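PDB 6TRK: pollen allergen Phl p 6 from Phleum pratense, which is a grass pollen allergen of the Poa p IX/Phl p VI family, folded as a helical bundle, whose role in the pollen itself remains uncertain. Local coordinates for residues Ala16-Ala21 with Ala85-Phe90. The protein carries 1 engineered substitution. Residues are numbered along the deposited sequence; the frame is centred on the assembly and turned at random.
Sequences ASFRAA and AFVLHF
Phe18 and Phe90 make the tight part of this contact. CD1 of Phe90 sits over the centre of the Phe18 ring, 3.5 Å above its plane. Phe90 CD1 lies 3.6 Å from Phe18 CD1, its nearest atom in that ring. The two ring planes meet at 36° with centroids 4.5 Å apart, too tilted for a parallel stack and too flat for a T-shape. With CG anti to the backbone N (chi1 166°), the Phe18 ring reaches across to bring one face against Phe90 CD1. The two side chains slide past each other in opposite directions; the short helix segments run nearly antiparallel, at 163°. The axes of the segments 16-21 and 85-90 come no closer than 12.0 Å, a gap bridged by the aromatic side chains.

The remaining contacts of Phe18 are looser. Its CE1 meets the edge of the Phe86 ring at CE1, 4.3 Å away, while its CZ lies 4.0 Å from Val87 CG1 and 3.8 Å from Val87 O. The same carbonyl oxygen, Val87 O, is hydrogen-bonded to Ser91 OG, which gives it a polar partner outside the ring contact. Toward the solvent side, Val87 is partly exposed and also touches Met22.

Within the four-helix bundle, the contact joins helix 2-23 to helix 82-98 near the centre of the chain. Phe37 of helix 30-55 touches Phe18 and packs edge-to-face with Phe86; Phe41 does the latter with both Phe86 and Phe90. Across the two segments the side chains meet through apolar and aromatic surfaces, implying that dispersion and burial of the rings, rather than directional polar bonds, hold this pairing together.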
# COMPACT_ATOMS: atom_id res chain seq x y z
N ALA A 16 -2.30 -7.38 2.30
CA ALA A 16 -2.19 -8.63 1.57
C ALA A 16 -2.23 -8.41 0.06
O ALA A 16 -1.46 -9.03 -0.68
CB ALA A 16 -3.30 -9.59 2.03
N SER A 17 -3.12 -7.53 -0.41
CA SER A 17 -3.16 -7.22 -1.85
C SER A 17 -1.89 -6.52 -2.30
O SER A 17 -1.39 -6.77 -3.41
CB SER A 17 -4.37 -6.35 -2.14
OG SER A 17 -5.57 -7.03 -1.92
N PHE A 18 -1.37 -5.60 -1.46
CA PHE A 18 -0.10 -4.95 -1.75
C PHE A 18 1.03 -5.97 -1.88
O PHE A 18 1.83 -5.90 -2.81
CB PHE A 18 0.14 -3.89 -0.64
CG PHE A 18 1.54 -3.35 -0.58
CD1 PHE A 18 2.04 -2.54 -1.58
CD2 PHE A 18 2.33 -3.57 0.56
CE1 PHE A 18 3.33 -1.99 -1.46
CE2 PHE A 18 3.62 -3.03 0.67
CZ PHE A 18 4.12 -2.24 -0.33
N ARG A 19 1.10 -6.95 -0.99
CA ARG A 19 2.13 -7.98 -1.11
C ARG A 19 1.96 -8.80 -2.39
O ARG A 19 2.94 -9.15 -3.05
CB ARG A 19 2.11 -8.92 0.11
CG ARG A 19 2.49 -8.28 1.42
CD ARG A 19 2.65 -9.36 2.49
NE ARG A 19 1.39 -9.94 2.96
CZ ARG A 19 0.69 -9.46 3.98
NH1 ARG A 19 1.09 -8.37 4.64
NH2 ARG A 19 -0.44 -10.06 4.33
N ALA A 20 0.71 -9.10 -2.76
CA ALA A 20 0.47 -9.80 -4.03
C ALA A 20 0.91 -8.96 -5.22
O ALA A 20 1.50 -9.46 -6.17
CB ALA A 20 -1.02 -10.17 -4.12
N ALA A 21 0.68 -7.65 -5.19
CA ALA A 21 1.19 -6.83 -6.28
C ALA A 21 2.71 -6.85 -6.36
O ALA A 21 3.30 -6.88 -7.46
CB ALA A 21 0.66 -5.41 -6.12
N ALA A 85 10.77 3.14 -3.97
CA ALA A 85 10.20 4.30 -3.31
C ALA A 85 8.73 4.09 -2.97
O ALA A 85 8.28 4.45 -1.88
CB ALA A 85 10.33 5.56 -4.17
N PHE A 86 7.96 3.51 -3.90
CA PHE A 86 6.58 3.21 -3.58
C PHE A 86 6.45 2.25 -2.40
O PHE A 86 5.69 2.50 -1.44
CB PHE A 86 5.86 2.62 -4.80
CG PHE A 86 4.35 2.57 -4.64
CD1 PHE A 86 3.74 1.63 -3.83
CD2 PHE A 86 3.53 3.47 -5.31
CE1 PHE A 86 2.37 1.59 -3.66
CE2 PHE A 86 2.14 3.40 -5.17
CZ PHE A 86 1.57 2.46 -4.34
N VAL A 87 7.14 1.11 -2.49
CA VAL A 87 7.04 0.04 -1.52
C VAL A 87 7.43 0.53 -0.13
O VAL A 87 6.73 0.25 0.84
CB VAL A 87 7.91 -1.14 -1.95
CG1 VAL A 87 8.05 -2.17 -0.84
CG2 VAL A 87 7.32 -1.80 -3.20
N LEU A 88 8.52 1.29 -0.05
CA LEU A 88 8.97 1.79 1.25
C LEU A 88 7.93 2.69 1.88
O LEU A 88 7.62 2.58 3.07
CB LEU A 88 10.31 2.51 1.08
CG LEU A 88 10.85 3.23 2.29
CD1 LEU A 88 11.19 2.24 3.36
CD2 LEU A 88 12.10 4.00 1.91
N HIS A 89 7.40 3.65 1.12
CA HIS A 89 6.51 4.62 1.76
C HIS A 89 5.11 4.05 1.98
O HIS A 89 4.46 4.38 2.99
CB HIS A 89 6.48 5.90 0.95
CG HIS A 89 7.79 6.62 0.98
ND1 HIS A 89 8.82 6.35 0.10
CD2 HIS A 89 8.26 7.55 1.84
CE1 HIS A 89 9.86 7.10 0.40
NE2 HIS A 89 9.55 7.84 1.46
N PHE A 90 4.67 3.14 1.11
CA PHE A 90 3.38 2.51 1.33
C PHE A 90 3.40 1.68 2.62
O PHE A 90 2.52 1.81 3.49
CB PHE A 90 2.99 1.62 0.12
CG PHE A 90 1.54 1.20 0.16
CD1 PHE A 90 1.18 0.03 0.78
CD2 PHE A 90 0.54 2.01 -0.38
CE1 PHE A 90 -0.16 -0.35 0.87
CE2 PHE A 90 -0.80 1.65 -0.29
CZ PHE A 90 -1.13 0.45 0.34